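Local coordinates for Sca-family protein (Rickettsia rickettsii, PDB 4LQ8) that probably takes part in cell adhesion, being the N-terminal head part of the rickettsial surface cell antigen Sca4, at residues A[76-81]-A[324-329]; A[103-108]-A[116-121]; A[169-174]-A[196-201]. One frame throughout, in Å; residues are numbered along the deposited sequence.

Contact 1 (A[76-81]-A[324-329]); sequences PQKDNL and QSVDLS
Lys-78 reaches from the helix to Gln-324 and Val-326 in the loop. Its CG lies opposite the carbonyl carbon (chi1 -73°), and the chain is fully extended beyond CG. This straight chain brings the ammonium group to the loop backbone. NZ donates to Gln-324 O at 2.8 Å. The approach is bent, with a C=O...N angle of 141°, and the donor is tilted 16° from the carbonyl plane. NZ also donates to a water at 2.9 Å. That water in turn donates to Gln-324 OE1 at 2.8 Å, so the lysine grips the carbonyl of Gln-324 directly and its side-chain amide through the water. Thr-114 O is a further acceptor for NZ. The buried ammonium group is thus met by two backbone carbonyls and a water.

The methylenes of the same side chain make the apolar part of the contact. The side chains of Lys-78 and Val-326 cross obliquely; CE of Lys-78 lies 3.7 Å from Val-326 CG1 and 3.8 Å from CG2. Both valine methyls therefore touch the last methylene before the charge.

Segment 76-81 belongs to the long helix 64-90. Segment 324-329 is the connection from helix 308-320 to strand 329-332. The contact joins the helical part of the head domain to the loop that feeds its mixed sheet.

One turn along the helix, Leu-81 and Leu-328 meet tip to tip. CD2 of Leu-81 lies 3.7 Å from CD2 of Leu-328 and 4.0 Å from its CD1. Leu-81 CG is trans to the backbone N, and its side chain leaves the helix toward the loop. Leu-328 is hydrogen-bonded through its backbone to Leu-282. Ile-128 and Leu-132 of helix 125-132 pack on Leu-328.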
ATOM      1  N   PRO A  76      -9.631   1.199  -8.481  1.00 21.22           N
ATOM      2  CA  PRO A  76     -10.307   2.499  -8.246  1.00 21.50           C
ATOM      3  C   PRO A  76      -9.359   3.684  -8.054  1.00 25.48           C
ATOM      4  O   PRO A  76      -9.712   4.799  -8.444  1.00 25.78           O
ATOM      5  CB  PRO A  76     -11.156   2.243  -6.981  1.00 22.32           C
ATOM      6  CG  PRO A  76     -11.379   0.787  -6.974  1.00 25.12           C
ATOM      7  CD  PRO A  76     -10.073   0.209  -7.474  1.00 22.08           C
ATOM      8  N   GLN A  77      -8.167   3.467  -7.468  1.00 21.56           N
ATOM      9  CA  GLN A  77      -7.187   4.545  -7.306  1.00 20.30           C
ATOM     10  C   GLN A  77      -6.765   5.043  -8.685  1.00 24.85           C
ATOM     11  O   GLN A  77      -6.733   6.253  -8.917  1.00 25.09           O
ATOM     12  CB  GLN A  77      -5.960   4.100  -6.511  1.00 21.34           C
ATOM     13  CG  GLN A  77      -6.221   3.967  -5.021  1.00 21.48           C
ATOM     14  CD  GLN A  77      -5.028   3.358  -4.325  1.00 20.21           C
ATOM     15  OE1 GLN A  77      -4.250   2.572  -4.896  1.00 20.63           O
ATOM     16  NE2 GLN A  77      -4.862   3.708  -3.080  1.00 18.03           N
ATOM     17  N   LYS A  78      -6.465   4.096  -9.599  1.00 20.06           N
ATOM     18  CA  LYS A  78      -6.127   4.359 -10.997  1.00 18.99           C
ATOM     19  C   LYS A  78      -7.281   5.040 -11.712  1.00 22.27           C
ATOM     20  O   LYS A  78      -7.039   5.978 -12.450  1.00 23.89           O
ATOM     21  CB  LYS A  78      -5.824   3.038 -11.733  1.00 20.53           C
ATOM     22  CG  LYS A  78      -4.504   2.404 -11.355  1.00 23.40           C
ATOM     23  CD  LYS A  78      -4.318   1.141 -12.158  1.00 25.57           C
ATOM     24  CE  LYS A  78      -3.030   0.433 -11.814  1.00 27.34           C
ATOM     25  NZ  LYS A  78      -2.941  -0.863 -12.536  1.00 21.10           N
ATOM     26  N   ASP A  79      -8.526   4.582 -11.485  1.00 19.47           N
ATOM     27  CA  ASP A  79      -9.716   5.130 -12.155  1.00 20.84           C
ATOM     28  C   ASP A  79     -10.001   6.576 -11.758  1.00 25.69           C
ATOM     29  O   ASP A  79     -10.255   7.402 -12.637  1.00 25.12           O
ATOM     30  CB  ASP A  79     -10.952   4.251 -11.936  1.00 22.12           C
ATOM     31  CG  ASP A  79     -10.870   2.865 -12.545  1.00 31.26           C
ATOM     32  OD1 ASP A  79      -9.980   2.641 -13.416  1.00 32.27           O
ATOM     33  OD2 ASP A  79     -11.695   2.002 -12.160  1.00 38.08           O
ATOM     34  N   ASN A  80      -9.939   6.892 -10.453  1.00 21.67           N
ATOM     35  CA  ASN A  80     -10.118   8.268 -10.004  1.00 21.64           C
ATOM     36  C   ASN A  80      -8.982   9.146 -10.514  1.00 24.66           C
ATOM     37  O   ASN A  80      -9.247  10.261 -10.929  1.00 24.04           O
ATOM     38  CB  ASN A  80     -10.252   8.368  -8.504  1.00 17.02           C
ATOM     39  CG  ASN A  80     -11.545   7.795  -8.036  1.00 31.85           C
ATOM     40  OD1 ASN A  80     -12.600   8.371  -8.243  1.00 22.16           O
ATOM     41  ND2 ASN A  80     -11.481   6.660  -7.379  1.00 23.19           N
ATOM     42  N   LEU A  81      -7.744   8.620 -10.534  1.00 21.99           N
ATOM     43  CA  LEU A  81      -6.570   9.346 -11.045  1.00 21.69           C
ATOM     44  C   LEU A  81      -6.726   9.685 -12.539  1.00 25.42           C
ATOM     45  O   LEU A  81      -6.495  10.823 -12.927  1.00 26.17           O
ATOM     46  CB  LEU A  81      -5.292   8.529 -10.790  1.00 20.16           C
ATOM     47  CG  LEU A  81      -3.973   9.031 -11.389  1.00 23.51           C
ATOM     48  CD1 LEU A  81      -3.650  10.468 -10.956  1.00 22.40           C
ATOM     49  CD2 LEU A  81      -2.833   8.093 -10.968  1.00 24.39           C
ATOM     50  N   GLN A 324      -0.482  -5.614 -10.629  1.00 26.31           N
ATOM     51  CA  GLN A 324      -1.111  -4.409 -11.154  1.00 25.51           C
ATOM     52  C   GLN A 324      -0.708  -3.131 -10.437  1.00 28.94           C
ATOM     53  O   GLN A 324      -1.029  -2.040 -10.913  1.00 28.22           O
ATOM     54  CB  GLN A 324      -2.615  -4.590 -11.125  1.00 26.63           C
ATOM     55  CG  GLN A 324      -3.091  -5.708 -12.050  1.00 24.40           C
ATOM     56  CD  GLN A 324      -4.572  -5.918 -11.918  1.00 30.34           C
ATOM     57  OE1 GLN A 324      -5.306  -5.112 -11.325  1.00 28.71           O
ATOM     58  NE2 GLN A 324      -5.039  -7.035 -12.403  1.00 25.22           N
ATOM     59  N   SER A 325      -0.019  -3.251  -9.292  1.00 24.46           N
ATOM     60  CA  SER A 325       0.409  -2.084  -8.525  1.00 24.31           C
ATOM     61  C   SER A 325       1.227  -1.130  -9.370  1.00 28.63           C
ATOM     62  O   SER A 325       2.071  -1.558 -10.175  1.00 26.49           O
ATOM     63  CB  SER A 325       1.248  -2.504  -7.322  1.00 27.54           C
ATOM     64  OG  SER A 325       0.396  -3.038  -6.328  1.00 34.30           O
ATOM     65  N   VAL A 326       0.959   0.160  -9.199  1.00 25.57           N
ATOM     66  CA  VAL A 326       1.742   1.204  -9.848  1.00 25.79           C
ATOM     67  C   VAL A 326       2.369   2.032  -8.715  1.00 29.52           C
ATOM     68  O   VAL A 326       1.787   2.136  -7.625  1.00 28.06           O
ATOM     69  CB  VAL A 326       0.949   2.002 -10.923  1.00 28.38           C
ATOM     70  CG1 VAL A 326       0.621   1.094 -12.100  1.00 27.96           C
ATOM     71  CG2 VAL A 326      -0.331   2.584 -10.339  1.00 27.45           C
ATOM     72  N   ASP A 327       3.568   2.552  -8.947  1.00 28.82           N
ATOM     73  CA  ASP A 327       4.374   3.203  -7.916  1.00 29.68           C
ATOM     74  C   ASP A 327       3.649   4.365  -7.186  1.00 35.99           C
ATOM     75  O   ASP A 327       3.479   4.292  -5.955  1.00 39.29           O
ATOM     76  CB  ASP A 327       5.753   3.615  -8.450  1.00 31.13           C
ATOM     77  CG  ASP A 327       6.660   4.069  -7.344  1.00 35.69           C
ATOM     78  OD1 ASP A 327       6.356   5.091  -6.723  1.00 34.22           O
ATOM     79  OD2 ASP A 327       7.612   3.346  -7.031  1.00 45.73           O
ATOM     80  N   LEU A 328       3.248   5.403  -7.903  1.00 29.25           N
ATOM     81  CA  LEU A 328       2.516   6.567  -7.337  1.00 28.55           C
ATOM     82  C   LEU A 328       3.081   7.072  -5.978  1.00 31.93           C
ATOM     83  O   LEU A 328       2.337   7.239  -5.006  1.00 31.81           O
ATOM     84  CB  LEU A 328       0.988   6.283  -7.239  1.00 28.02           C
ATOM     85  CG  LEU A 328       0.253   5.809  -8.507  1.00 31.08           C
ATOM     86  CD1 LEU A 328      -1.241   5.603  -8.223  1.00 29.49           C
ATOM     87  CD2 LEU A 328       0.434   6.811  -9.663  1.00 33.29           C
ATOM     88  N   SER A 329       4.404   7.280  -5.909  1.00 29.12           N
ATOM     89  CA  SER A 329       5.053   7.717  -4.678  1.00 30.17           C
ATOM     90  C   SER A 329       6.060   8.834  -4.896  1.00 35.02           C
ATOM     91  O   SER A 329       6.542   9.032  -6.009  1.00 35.61           O
ATOM     92  CB  SER A 329       5.678   6.540  -3.929  1.00 32.99           C
ATOM     93  OG  SER A 329       6.939   6.226  -4.491  1.00 36.47           O
TER
HETATM   94  O   HOH W   1      -5.281  -2.384 -11.731  1.00 26.45           O

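Contact 2 (A[103-108]-A[116-121]); sequences KEIEEE and STFFGN
The ring of Phe-118 meets Ile-105 obliquely through CE1. Ile-105 CG1 is 3.5 Å from Phe-118 CE1, and Ile-105 CD1 is 3.8 Å from that same ring carbon. Within segment 116-121, Phe-118 CD2 stands 3.9 Å above the plane of the Phe-119 ring, over its centre.

A third flat group is the carboxylate of Glu-108. Its OE2 accepts from Phe-118 N at 2.8 Å with an N-H...O angle of 157°. The syn lone pair is used, on the side of OE1. CG of Glu-108 is trans to the backbone N (chi1 -160°), and the chain stays extended, which carries the carboxylate across to helix 116-120. A water donates to the same OE2 at 2.9 Å and accepts from Thr-117 N, also at 2.9 Å. Two successive amides in the first turn of the short helix are thus served, one directly and one through water. The partial positive charge at the N-terminal end of helix 116-120 would probably favour the carboxylate there. The side chains of Glu-108 and Thr-117 cross at a slant, with Thr-117 CB 3.4 Å from Glu-108 OE2.

The two segments form a helical hairpin, their short axes 10.3 Å apart at closest approach and 142° between directions. Ile-82 of helix 64-90 packs on both Ile-105 and Phe-118. Ile-128 of helix 125-132 touches both Phe-118 and Phe-119.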
ATOM      1  N   LYS A 103      -6.908  10.851 -26.434  1.00 32.52           N
ATOM      2  CA  LYS A 103      -7.052   9.714 -27.350  1.00 32.37           C
ATOM      3  C   LYS A 103      -6.169   8.550 -26.900  1.00 34.12           C
ATOM      4  O   LYS A 103      -6.652   7.423 -26.901  1.00 32.59           O
ATOM      5  CB  LYS A 103      -6.770  10.111 -28.817  1.00 35.07           C
ATOM      6  N   GLU A 104      -4.911   8.830 -26.439  1.00 30.73           N
ATOM      7  CA  GLU A 104      -3.992   7.803 -25.933  1.00 29.86           C
ATOM      8  C   GLU A 104      -4.593   7.079 -24.724  1.00 32.15           C
ATOM      9  O   GLU A 104      -4.523   5.856 -24.658  1.00 32.75           O
ATOM     10  CB  GLU A 104      -2.645   8.396 -25.522  1.00 31.32           C
ATOM     11  CG  GLU A 104      -1.708   8.708 -26.672  1.00 43.07           C
ATOM     12  CD  GLU A 104      -0.460   9.457 -26.251  1.00 58.96           C
ATOM     13  OE1 GLU A 104      -0.074   9.369 -25.062  1.00 45.09           O
ATOM     14  OE2 GLU A 104       0.149  10.109 -27.129  1.00 56.57           O
ATOM     15  N   ILE A 105      -5.156   7.834 -23.767  1.00 26.90           N
ATOM     16  CA  ILE A 105      -5.766   7.276 -22.550  1.00 25.88           C
ATOM     17  C   ILE A 105      -6.973   6.407 -22.929  1.00 29.54           C
ATOM     18  O   ILE A 105      -7.040   5.257 -22.511  1.00 28.32           O
ATOM     19  CB  ILE A 105      -6.101   8.395 -21.517  1.00 27.79           C
ATOM     20  CG1 ILE A 105      -4.815   9.044 -20.961  1.00 27.42           C
ATOM     21  CG2 ILE A 105      -7.055   7.886 -20.387  1.00 27.78           C
ATOM     22  CD1 ILE A 105      -4.992  10.356 -20.089  1.00 30.28           C
ATOM     23  N   GLU A 106      -7.882   6.943 -23.763  1.00 28.77           N
ATOM     24  CA  GLU A 106      -9.101   6.244 -24.190  1.00 29.97           C
ATOM     25  C   GLU A 106      -8.837   4.971 -24.953  1.00 36.04           C
ATOM     26  O   GLU A 106      -9.515   3.982 -24.701  1.00 36.97           O
ATOM     27  CB  GLU A 106     -10.053   7.159 -24.987  1.00 31.61           C
ATOM     28  CG  GLU A 106     -10.608   8.333 -24.192  1.00 38.37           C
ATOM     29  CD  GLU A 106     -11.411   8.080 -22.928  1.00 56.46           C
ATOM     30  OE1 GLU A 106     -11.908   6.950 -22.717  1.00 38.21           O
ATOM     31  OE2 GLU A 106     -11.571   9.048 -22.156  1.00 65.60           O
ATOM     32  N   GLU A 107      -7.840   4.989 -25.866  1.00 33.00           N
ATOM     33  CA  GLU A 107      -7.447   3.838 -26.664  1.00 34.01           C
ATOM     34  C   GLU A 107      -6.839   2.754 -25.785  1.00 36.74           C
ATOM     35  O   GLU A 107      -7.184   1.581 -25.923  1.00 36.74           O
ATOM     36  CB  GLU A 107      -6.464   4.251 -27.773  1.00 36.39           C
ATOM     37  CG  GLU A 107      -7.176   4.823 -28.987  1.00 46.59           C
ATOM     38  CD  GLU A 107      -6.305   5.398 -30.089  1.00 73.29           C
ATOM     39  OE1 GLU A 107      -5.058   5.329 -29.979  1.00 60.29           O
ATOM     40  OE2 GLU A 107      -6.881   5.932 -31.064  1.00 74.46           O
ATOM     41  N   GLU A 108      -5.970   3.146 -24.860  1.00 32.25           N
ATOM     42  CA  GLU A 108      -5.366   2.185 -23.951  1.00 32.20           C
ATOM     43  C   GLU A 108      -6.384   1.542 -22.963  1.00 35.39           C
ATOM     44  O   GLU A 108      -6.303   0.332 -22.710  1.00 36.11           O
ATOM     45  CB  GLU A 108      -4.200   2.790 -23.212  1.00 32.78           C
ATOM     46  CG  GLU A 108      -3.329   1.681 -22.679  1.00 44.67           C
ATOM     47  CD  GLU A 108      -2.124   2.134 -21.902  1.00 52.48           C
ATOM     48  OE1 GLU A 108      -1.428   3.073 -22.356  1.00 50.81           O
ATOM     49  OE2 GLU A 108      -1.835   1.488 -20.873  1.00 39.27           O
ATOM     50  N   SER A 116      -1.337  -0.583 -17.805  1.00 28.25           N
ATOM     51  CA  SER A 116       0.050  -0.945 -17.527  1.00 29.30           C
ATOM     52  C   SER A 116       1.046  -0.086 -18.377  1.00 33.72           C
ATOM     53  O   SER A 116       1.991   0.482 -17.828  1.00 33.93           O
ATOM     54  CB  SER A 116       0.242  -2.443 -17.759  1.00 33.00           C
ATOM     55  OG  SER A 116       1.567  -2.836 -17.450  1.00 46.32           O
ATOM     56  N   THR A 117       0.769   0.073 -19.674  1.00 30.38           N
ATOM     57  CA  THR A 117       1.614   0.882 -20.570  1.00 31.15           C
ATOM     58  C   THR A 117       1.550   2.371 -20.180  1.00 32.52           C
ATOM     59  O   THR A 117       2.592   2.999 -20.079  1.00 32.02           O
ATOM     60  CB  THR A 117       1.281   0.602 -22.052  1.00 38.40           C
ATOM     61  OG1 THR A 117       1.428  -0.800 -22.269  1.00 41.76           O
ATOM     62  CG2 THR A 117       2.207   1.367 -23.025  1.00 36.33           C
ATOM     63  N   PHE A 118       0.343   2.908 -19.908  1.00 26.51           N
ATOM     64  CA  PHE A 118       0.193   4.293 -19.474  1.00 25.19           C
ATOM     65  C   PHE A 118       1.069   4.596 -18.245  1.00 27.63           C
ATOM     66  O   PHE A 118       1.823   5.570 -18.259  1.00 25.66           O
ATOM     67  CB  PHE A 118      -1.276   4.613 -19.139  1.00 26.44           C
ATOM     68  CG  PHE A 118      -1.484   6.059 -18.734  1.00 26.84           C
ATOM     69  CD1 PHE A 118      -1.654   7.054 -19.697  1.00 30.08           C
ATOM     70  CD2 PHE A 118      -1.481   6.429 -17.396  1.00 25.83           C
ATOM     71  CE1 PHE A 118      -1.831   8.397 -19.321  1.00 29.50           C
ATOM     72  CE2 PHE A 118      -1.648   7.770 -17.025  1.00 28.37           C
ATOM     73  CZ  PHE A 118      -1.833   8.739 -17.990  1.00 26.82           C
ATOM     74  N   PHE A 119       0.944   3.789 -17.176  1.00 26.34           N
ATOM     75  CA  PHE A 119       1.667   4.055 -15.921  1.00 25.90           C
ATOM     76  C   PHE A 119       3.162   3.779 -15.997  1.00 29.91           C
ATOM     77  O   PHE A 119       3.923   4.405 -15.262  1.00 30.23           O
ATOM     78  CB  PHE A 119       1.021   3.338 -14.724  1.00 26.42           C
ATOM     79  CG  PHE A 119      -0.286   3.985 -14.319  1.00 27.04           C
ATOM     80  CD1 PHE A 119      -0.300   5.200 -13.641  1.00 26.64           C
ATOM     81  CD2 PHE A 119      -1.510   3.387 -14.634  1.00 28.21           C
ATOM     82  CE1 PHE A 119      -1.506   5.831 -13.338  1.00 27.49           C
ATOM     83  CE2 PHE A 119      -2.713   4.004 -14.301  1.00 29.54           C
ATOM     84  CZ  PHE A 119      -2.707   5.222 -13.652  1.00 27.16           C
ATOM     85  N   GLY A 120       3.583   2.913 -16.915  1.00 26.91           N
ATOM     86  CA  GLY A 120       5.000   2.636 -17.116  1.00 27.10           C
ATOM     87  C   GLY A 120       5.678   3.598 -18.078  1.00 32.31           C
ATOM     88  O   GLY A 120       6.888   3.492 -18.311  1.00 30.61           O
ATOM     89  N   ASN A 121       4.912   4.550 -18.666  1.00 29.53           N
ATOM     90  CA  ASN A 121       5.488   5.485 -19.645  1.00 28.49           C
ATOM     91  C   ASN A 121       5.993   6.739 -18.942  1.00 30.38           C
ATOM     92  O   ASN A 121       5.167   7.479 -18.420  1.00 30.09           O
ATOM     93  CB  ASN A 121       4.446   5.826 -20.735  1.00 27.16           C
ATOM     94  CG  ASN A 121       4.966   6.694 -21.860  1.00 38.72           C
ATOM     95  OD1 ASN A 121       6.059   7.289 -21.814  1.00 33.29           O
ATOM     96  ND2 ASN A 121       4.191   6.781 -22.904  1.00 26.97           N
TER
HETATM   97  O   HOH W   2      -1.371  -1.331 -21.065  1.00 38.41           O

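Contact 3 (A[169-174]-A[196-201]); sequences VQWENH and LNETTV
Trp-171 and Glu-198 are the nearest backbone positions, with CA atoms 8.5 Å apart, and strand 180-186 lies between strands 172-173 and 192-201. The contact is therefore made mainly by the indole, which reaches side chains and one backbone oxygen of strand 192-201. CB of Glu-198 sits over one face of the six-membered ring of Trp-171 in a CH-pi contact, 3.9 Å from the centroid and 25° off the normal. Glu-198 OE2 shares that face, toward the rim; Val-169 CG1 lies 3.5 Å above the other.

These strands belong to a six-stranded antiparallel sheet, in which 172-173 is an outermost strand and 192-201 lies further in. Trp-171 precedes that outer strand and packs also on Met-241 of the mixed sheet.

The carboxylate of Glu-198 is tilted 24° from the indole plane. Glu-198 CG is trans to the backbone N (chi1 -178°), which carries the chain across the ring, at about a right angle to the Trp-171 side chain. OE2 forms salt bridges with Arg-222 and Arg-181, while Trp-171 NE1 donates to Asp-32. At the ring edge, Leu-196 O lies 3.6 Å from Trp-171 CZ3.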
ATOM      1  N   VAL A 169      -3.010  -9.917  13.900  1.00 30.51           N
ATOM      2  CA  VAL A 169      -1.638 -10.441  13.952  1.00 30.02           C
ATOM      3  C   VAL A 169      -1.250 -10.614  15.430  1.00 36.14           C
ATOM      4  O   VAL A 169      -1.530  -9.740  16.249  1.00 36.10           O
ATOM      5  CB  VAL A 169      -0.631  -9.539  13.171  1.00 31.43           C
ATOM      6  CG1 VAL A 169       0.811  -9.987  13.388  1.00 30.36           C
ATOM      7  CG2 VAL A 169      -0.958  -9.528  11.679  1.00 30.34           C
ATOM      8  N   GLN A 170      -0.683 -11.766  15.784  1.00 34.68           N
ATOM      9  CA  GLN A 170      -0.275 -12.008  17.165  1.00 35.95           C
ATOM     10  C   GLN A 170       1.214 -11.701  17.309  1.00 40.26           C
ATOM     11  O   GLN A 170       2.050 -12.599  17.166  1.00 41.82           O
ATOM     12  CB  GLN A 170      -0.619 -13.441  17.643  1.00 39.30           C
ATOM     13  CG  GLN A 170      -2.122 -13.768  17.701  1.00 55.02           C
ATOM     14  CD  GLN A 170      -2.865 -12.998  18.768  1.00 85.84           C
ATOM     15  OE1 GLN A 170      -3.627 -12.066  18.476  1.00 80.65           O
ATOM     16  NE2 GLN A 170      -2.683 -13.383  20.026  1.00 86.87           N
ATOM     17  N   TRP A 171       1.539 -10.407  17.534  1.00 34.12           N
ATOM     18  CA  TRP A 171       2.910  -9.940  17.720  1.00 32.46           C
ATOM     19  C   TRP A 171       3.375 -10.322  19.110  1.00 37.51           C
ATOM     20  O   TRP A 171       2.658 -10.106  20.092  1.00 36.14           O
ATOM     21  CB  TRP A 171       3.010  -8.415  17.598  1.00 28.97           C
ATOM     22  CG  TRP A 171       2.756  -7.880  16.223  1.00 28.44           C
ATOM     23  CD1 TRP A 171       1.668  -7.177  15.810  1.00 30.35           C
ATOM     24  CD2 TRP A 171       3.647  -7.948  15.095  1.00 27.30           C
ATOM     25  NE1 TRP A 171       1.810  -6.821  14.492  1.00 28.47           N
ATOM     26  CE2 TRP A 171       3.029  -7.250  14.035  1.00 29.49           C
ATOM     27  CE3 TRP A 171       4.902  -8.551  14.871  1.00 27.85           C
ATOM     28  CZ2 TRP A 171       3.603  -7.166  12.758  1.00 27.46           C
ATOM     29  CZ3 TRP A 171       5.478  -8.442  13.612  1.00 27.95           C
ATOM     30  CH2 TRP A 171       4.837  -7.747  12.578  1.00 27.53           C
ATOM     31  N   GLU A 172       4.595 -10.863  19.193  1.00 34.86           N
ATOM     32  CA  GLU A 172       5.224 -11.212  20.455  1.00 35.56           C
ATOM     33  C   GLU A 172       6.398 -10.285  20.650  1.00 38.54           C
ATOM     34  O   GLU A 172       7.191 -10.080  19.722  1.00 37.51           O
ATOM     35  CB  GLU A 172       5.673 -12.676  20.467  1.00 38.23           C
ATOM     36  CG  GLU A 172       4.521 -13.661  20.580  1.00 53.83           C
ATOM     37  CD  GLU A 172       4.936 -15.030  21.074  1.00 92.37           C
ATOM     38  OE1 GLU A 172       4.719 -15.318  22.273  1.00 95.55           O
ATOM     39  OE2 GLU A 172       5.499 -15.808  20.270  1.00 94.98           O
ATOM     40  N   ASN A 173       6.433  -9.631  21.815  1.00 35.50           N
ATOM     41  CA  ASN A 173       7.493  -8.714  22.209  1.00 34.40           C
ATOM     42  C   ASN A 173       8.784  -9.513  22.299  1.00 37.24           C
ATOM     43  O   ASN A 173       8.772 -10.642  22.807  1.00 35.29           O
ATOM     44  CB  ASN A 173       7.191  -8.101  23.580  1.00 36.63           C
ATOM     45  CG  ASN A 173       5.928  -7.286  23.624  1.00 56.97           C
ATOM     46  OD1 ASN A 173       5.801  -6.262  22.956  1.00 43.21           O
ATOM     47  ND2 ASN A 173       4.982  -7.703  24.451  1.00 55.81           N
ATOM     48  N   HIS A 174       9.884  -8.937  21.775  1.00 34.99           N
ATOM     49  CA  HIS A 174      11.201  -9.557  21.827  1.00 36.52           C
ATOM     50  C   HIS A 174      11.643  -9.670  23.287  1.00 44.62           C
ATOM     51  O   HIS A 174      11.333  -8.796  24.105  1.00 45.41           O
ATOM     52  CB  HIS A 174      12.218  -8.771  20.999  1.00 36.28           C
ATOM     53  CG  HIS A 174      13.413  -9.569  20.589  1.00 39.80           C
ATOM     54  ND1 HIS A 174      14.456  -9.826  21.477  1.00 42.37           N
ATOM     55  CD2 HIS A 174      13.723 -10.099  19.382  1.00 40.32           C
ATOM     56  CE1 HIS A 174      15.348 -10.517  20.785  1.00 41.53           C
ATOM     57  NE2 HIS A 174      14.950 -10.712  19.522  1.00 41.06           N
ATOM     58  N   LEU A 196       7.841 -12.519  10.742  1.00 28.16           N
ATOM     59  CA  LEU A 196       7.879 -11.094  10.414  1.00 27.03           C
ATOM     60  C   LEU A 196       8.517 -10.336  11.563  1.00 31.45           C
ATOM     61  O   LEU A 196       8.179 -10.583  12.718  1.00 30.25           O
ATOM     62  CB  LEU A 196       6.468 -10.541  10.124  1.00 26.38           C
ATOM     63  CG  LEU A 196       5.710 -11.182   8.937  1.00 30.08           C
ATOM     64  CD1 LEU A 196       4.257 -10.787   8.975  1.00 29.45           C
ATOM     65  CD2 LEU A 196       6.339 -10.777   7.604  1.00 31.48           C
ATOM     66  N   ASN A 197       9.486  -9.467  11.247  1.00 27.59           N
ATOM     67  CA  ASN A 197      10.166  -8.637  12.233  1.00 28.05           C
ATOM     68  C   ASN A 197       9.619  -7.213  12.174  1.00 30.70           C
ATOM     69  O   ASN A 197       9.628  -6.606  11.119  1.00 29.45           O
ATOM     70  CB  ASN A 197      11.684  -8.615  11.986  1.00 31.13           C
ATOM     71  CG  ASN A 197      12.445  -7.883  13.059  1.00 52.44           C
ATOM     72  OD1 ASN A 197      12.517  -8.325  14.218  1.00 45.42           O
ATOM     73  ND2 ASN A 197      12.944  -6.695  12.718  1.00 49.34           N
ATOM     74  N   GLU A 198       9.155  -6.692  13.303  1.00 28.63           N
ATOM     75  CA  GLU A 198       8.657  -5.324  13.415  1.00 27.95           C
ATOM     76  C   GLU A 198       9.658  -4.537  14.284  1.00 31.93           C
ATOM     77  O   GLU A 198       9.840  -4.864  15.458  1.00 30.71           O
ATOM     78  CB  GLU A 198       7.261  -5.318  14.058  1.00 28.31           C
ATOM     79  CG  GLU A 198       6.632  -3.942  14.175  1.00 30.63           C
ATOM     80  CD  GLU A 198       5.622  -3.847  15.300  1.00 27.41           C
ATOM     81  OE1 GLU A 198       6.041  -3.953  16.475  1.00 25.23           O
ATOM     82  OE2 GLU A 198       4.416  -3.681  15.017  1.00 28.73           O
ATOM     83  N   THR A 199      10.276  -3.492  13.703  1.00 27.52           N
ATOM     84  CA  THR A 199      11.210  -2.618  14.413  1.00 26.92           C
ATOM     85  C   THR A 199      10.493  -1.315  14.682  1.00 30.04           C
ATOM     86  O   THR A 199      10.037  -0.671  13.737  1.00 28.28           O
ATOM     87  CB  THR A 199      12.500  -2.372  13.586  1.00 27.15           C
ATOM     88  OG1 THR A 199      13.063  -3.633  13.234  1.00 33.22           O
ATOM     89  CG2 THR A 199      13.552  -1.535  14.358  1.00 23.82           C
ATOM     90  N   THR A 200      10.383  -0.929  15.962  1.00 26.00           N
ATOM     91  CA  THR A 200       9.784   0.355  16.328  1.00 25.97           C
ATOM     92  C   THR A 200      10.960   1.345  16.529  1.00 31.03           C
ATOM     93  O   THR A 200      11.914   1.025  17.223  1.00 30.65           O
ATOM     94  CB  THR A 200       8.901   0.211  17.573  1.00 31.03           C
ATOM     95  OG1 THR A 200       7.777  -0.578  17.234  1.00 28.34           O
ATOM     96  CG2 THR A 200       8.404   1.549  18.109  1.00 32.55           C
ATOM     97  N   VAL A 201      10.898   2.523  15.891  1.00 27.85           N
ATOM     98  CA  VAL A 201      11.923   3.545  16.040  1.00 27.99           C
ATOM     99  C   VAL A 201      11.309   4.634  16.924  1.00 31.78           C
ATOM    100  O   VAL A 201      10.324   5.258  16.537  1.00 32.39           O
ATOM    101  CB  VAL A 201      12.414   4.086  14.666  1.00 31.43           C
ATOM    102  CG1 VAL A 201      13.529   5.122  14.849  1.00 30.69           C
ATOM    103  CG2 VAL A 201      12.891   2.947  13.763  1.00 30.58           C
TER

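In the fold
Contacts 1 and 2 are neighbours, with centres 13 Å apart, and they touch through Phe-119. CB of Phe-119 is 3.5 Å from Val-326 CG1. On the ring, Phe-119 CE1 is 3.5 Å from Leu-81 CD2. The helical hairpin of contact 2 is thus packed against the helix and loop of contact 1. Contact 3 belongs to the sheet part, on the opposite side of the chain's centre. Its centre is 30 Å from that of contact 1 and 41 Å from that of contact 2. Its nearest atoms are about 17 Å from contact 1 and about 27 Å from contact 2. Along the chain, contact 1 encloses both others, and contact 2 closes before contact 3 opens.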